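Putative secreted protein (Streptomyces sp. SirexAA-E, PDB 4PEY) hydrolyses laminarin and laminarioligosaccharides as an exo-beta-1,3-glucanase of glycoside hydrolase family 55, yielding glucose and laminaribiose. Local coordinates at residues Thr314-Asn319 against Leu338-Pro343. The protein carries 1 engineered substitution. Sequence-based numbering, arbitrary orientation. Where two conformers were deposited one is given.
Sequences TIIPDN and LVDAGP
Ile-315 hydrogen-bonds to Leu-338 and Asp-340 of the neighbouring strand, in the ladder of parallel strands stacked in successive coils of a right-handed beta-helix, the fold of family 55. Its N donates to Leu-338 O (2.8 Å), and its O receives Asp-340 N (2.9 Å) in an almost straight bond, 174° at the hydrogen. Weaker CA-H...O contacts from Thr-314 to Leu-338 O and from Val-339 to Ile-315 O flank them. The next rung is changed by Pro-317, whose nitrogen has no hydrogen to donate: ring atom CD lies 3.2 Å from Asp-340 O, which also takes a CA-H...O contact from Ile-316. Gly-342, which has no side chain, lies beside Pro-317 O, where a CB would clash.

Thr-314 and Leu-338 run alongside each other on one face, OG1 3.5 Å from CD2. With CG2 anti to the backbone N (OG1 at chi1 -63°), the threonine turns its methyl onto Asp-340 CB. Ile-316 lies beside that aspartate, its CG1 3.8 Å from Asp-340 CB and its CD1 4.0 Å from OD2.

A beta-branched residue suits a strand, and in Thr-314 the other branch is polar: OG1 hydrogen-bonds to Leu-312 O and Arg-54 NH2. On the other face, to which Ile-315 also points, Val-339 packs on Ala-323, Leu-349 and Val-350, a buried setting that suits an apolar, beta-branched side chain. In the next coil Arg-374 probably offsets the charge of the buried Asp-340 carboxylate, through a salt bridge from its NE to OD1.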
ATOM      1  N   THR A 314       8.488  10.152  -5.780  1.00 10.42           N
ATOM      2  CA  THR A 314       9.330   8.973  -5.836  1.00 11.67           C
ATOM      3  C   THR A 314      10.757   9.298  -5.437  1.00 11.63           C
ATOM      4  O   THR A 314      11.306  10.308  -5.875  1.00 13.46           O
ATOM      5  CB  THR A 314       9.306   8.373  -7.261  1.00 11.65           C
ATOM      6  OG1 THR A 314       7.974   7.941  -7.557  1.00 11.90           O
ATOM      7  CG2 THR A 314      10.269   7.188  -7.405  1.00 13.23           C
ATOM      8  N   ILE A 315      11.348   8.434  -4.613  1.00 11.56           N
ATOM      9  CA  ILE A 315      12.732   8.585  -4.194  0.83 10.67           C
ATOM     10  C   ILE A 315      13.574   7.450  -4.764  1.00 10.97           C
ATOM     11  O   ILE A 315      13.242   6.280  -4.577  1.00 12.11           O
ATOM     12  CB  ILE A 315      12.863   8.592  -2.662  0.83 12.40           C
ATOM     13  CG1 ILE A 315      12.033   9.732  -2.071  0.83 15.02           C
ATOM     14  CG2 ILE A 315      14.328   8.715  -2.255  0.83 13.80           C
ATOM     15  CD1 ILE A 315      11.744   9.578  -0.604  0.83 15.08           C
ATOM     16  N   ILE A 316      14.652   7.798  -5.469  1.00 12.41           N
ATOM     17  CA  ILE A 316      15.588   6.801  -5.973  1.00 12.08           C
ATOM     18  C   ILE A 316      16.925   6.972  -5.265  1.00 11.78           C
ATOM     19  O   ILE A 316      17.566   8.019  -5.390  1.00 13.34           O
ATOM     20  CB  ILE A 316      15.814   6.913  -7.495  1.00 12.56           C
ATOM     21  CG1 ILE A 316      14.514   6.625  -8.261  1.00 12.84           C
ATOM     22  CG2 ILE A 316      16.934   5.962  -7.949  1.00 13.58           C
ATOM     23  CD1 ILE A 316      14.616   6.973  -9.748  1.00 14.69           C
ATOM     24  N   PRO A 317      17.350   5.950  -4.511  1.00 11.46           N
ATOM     25  CA  PRO A 317      18.665   6.022  -3.870  1.00 12.74           C
ATOM     26  C   PRO A 317      19.775   5.662  -4.860  1.00 13.40           C
ATOM     27  O   PRO A 317      19.768   4.575  -5.451  1.00 14.89           O
ATOM     28  CB  PRO A 317      18.558   4.997  -2.738  1.00 13.32           C
ATOM     29  CG  PRO A 317      17.606   3.951  -3.292  1.00 13.13           C
ATOM     30  CD  PRO A 317      16.641   4.694  -4.205  1.00 11.72           C
ATOM     31  N   ASP A 318      20.712   6.582  -5.050  1.00 12.81           N
ATOM     32  CA  ASP A 318      21.878   6.322  -5.890  1.00 12.43           C
ATOM     33  C   ASP A 318      22.988   5.669  -5.072  1.00 14.63           C
ATOM     34  O   ASP A 318      22.928   5.652  -3.838  1.00 15.60           O
ATOM     35  CB  ASP A 318      22.406   7.619  -6.516  1.00 14.22           C
ATOM     36  CG  ASP A 318      21.402   8.284  -7.444  1.00 15.60           C
ATOM     37  OD1 ASP A 318      20.459   7.611  -7.922  1.00 16.17           O
ATOM     38  OD2 ASP A 318      21.575   9.491  -7.713  1.00 17.73           O
ATOM     39  N   ASN A 319      23.996   5.137  -5.764  1.00 14.63           N
ATOM     40  CA  ASN A 319      25.228   4.669  -5.119  1.00 14.72           C
ATOM     41  C   ASN A 319      25.005   3.606  -4.047  1.00 14.28           C
ATOM     42  O   ASN A 319      25.824   3.445  -3.139  1.00 14.46           O
ATOM     43  CB  ASN A 319      25.987   5.846  -4.488  1.00 16.92           C
ATOM     44  CG  ASN A 319      26.156   7.011  -5.435  1.00 20.89           C
ATOM     45  OD1 ASN A 319      26.254   6.839  -6.650  1.00 22.32           O
ATOM     46  ND2 ASN A 319      26.175   8.212  -4.884  1.00 27.10           N
ATOM     47  N   LEU A 338       6.801   6.528  -3.150  1.00 10.64           N
ATOM     48  CA  LEU A 338       7.336   5.354  -3.829  1.00 10.48           C
ATOM     49  C   LEU A 338       8.852   5.379  -3.727  1.00 11.70           C
ATOM     50  O   LEU A 338       9.478   6.366  -4.103  1.00 12.72           O
ATOM     51  CB  LEU A 338       6.899   5.322  -5.301  1.00 11.97           C
ATOM     52  CG  LEU A 338       7.556   4.304  -6.245  1.00 13.37           C
ATOM     53  CD1 LEU A 338       7.308   2.860  -5.808  1.00 14.35           C
ATOM     54  CD2 LEU A 338       7.054   4.515  -7.666  1.00 13.92           C
ATOM     55  N   VAL A 339       9.440   4.305  -3.206  1.00 11.46           N
ATOM     56  CA  VAL A 339      10.891   4.163  -3.188  1.00 10.89           C
ATOM     57  C   VAL A 339      11.264   3.209  -4.309  1.00 10.42           C
ATOM     58  O   VAL A 339      10.794   2.083  -4.342  1.00 12.22           O
ATOM     59  CB  VAL A 339      11.414   3.643  -1.830  1.00 12.42           C
ATOM     60  CG1 VAL A 339      12.932   3.435  -1.880  1.00 12.93           C
ATOM     61  CG2 VAL A 339      11.052   4.629  -0.726  1.00 13.84           C
ATOM     62  N   ASP A 340      12.094   3.688  -5.230  1.00 11.31           N
ATOM     63  CA  ASP A 340      12.389   3.008  -6.486  1.00 11.28           C
ATOM     64  C   ASP A 340      13.882   2.685  -6.527  1.00 11.04           C
ATOM     65  O   ASP A 340      14.706   3.599  -6.572  1.00 12.43           O
ATOM     66  CB  ASP A 340      11.969   3.926  -7.648  1.00 12.79           C
ATOM     67  CG  ASP A 340      11.937   3.235  -8.999  1.00 13.06           C
ATOM     68  OD1 ASP A 340      11.852   1.991  -9.065  1.00 13.56           O
ATOM     69  OD2 ASP A 340      11.967   3.968 -10.014  1.00 15.09           O
ATOM     70  N   ALA A 341      14.238   1.401  -6.482  1.00 11.51           N
ATOM     71  CA  ALA A 341      15.647   0.998  -6.407  1.00  9.54           C
ATOM     72  C   ALA A 341      16.467   1.488  -7.598  1.00 10.98           C
ATOM     73  O   ALA A 341      15.991   1.511  -8.741  1.00 13.43           O
ATOM     74  CB  ALA A 341      15.765  -0.521  -6.284  1.00 11.69           C
ATOM     75  N   GLY A 342      17.706   1.883  -7.319  1.00 11.30           N
ATOM     76  CA  GLY A 342      18.664   2.165  -8.371  1.00 11.16           C
ATOM     77  C   GLY A 342      19.316   0.871  -8.834  1.00 12.04           C
ATOM     78  O   GLY A 342      19.186  -0.171  -8.179  1.00 12.29           O
ATOM     79  N   PRO A 343      20.023   0.914  -9.971  1.00 13.05           N
ATOM     80  CA  PRO A 343      20.670  -0.308 -10.471  1.00 13.26           C
ATOM     81  C   PRO A 343      21.790  -0.804  -9.558  1.00 13.83           C
ATOM     82  O   PRO A 343      22.090  -2.002  -9.557  1.00 16.06           O
ATOM     83  CB  PRO A 343      21.226   0.112 -11.839  1.00 15.15           C
ATOM     84  CG  PRO A 343      21.147   1.579 -11.876  1.00 18.73           C
ATOM     85  CD  PRO A 343      20.072   2.013 -10.947  1.00 15.18           C
TER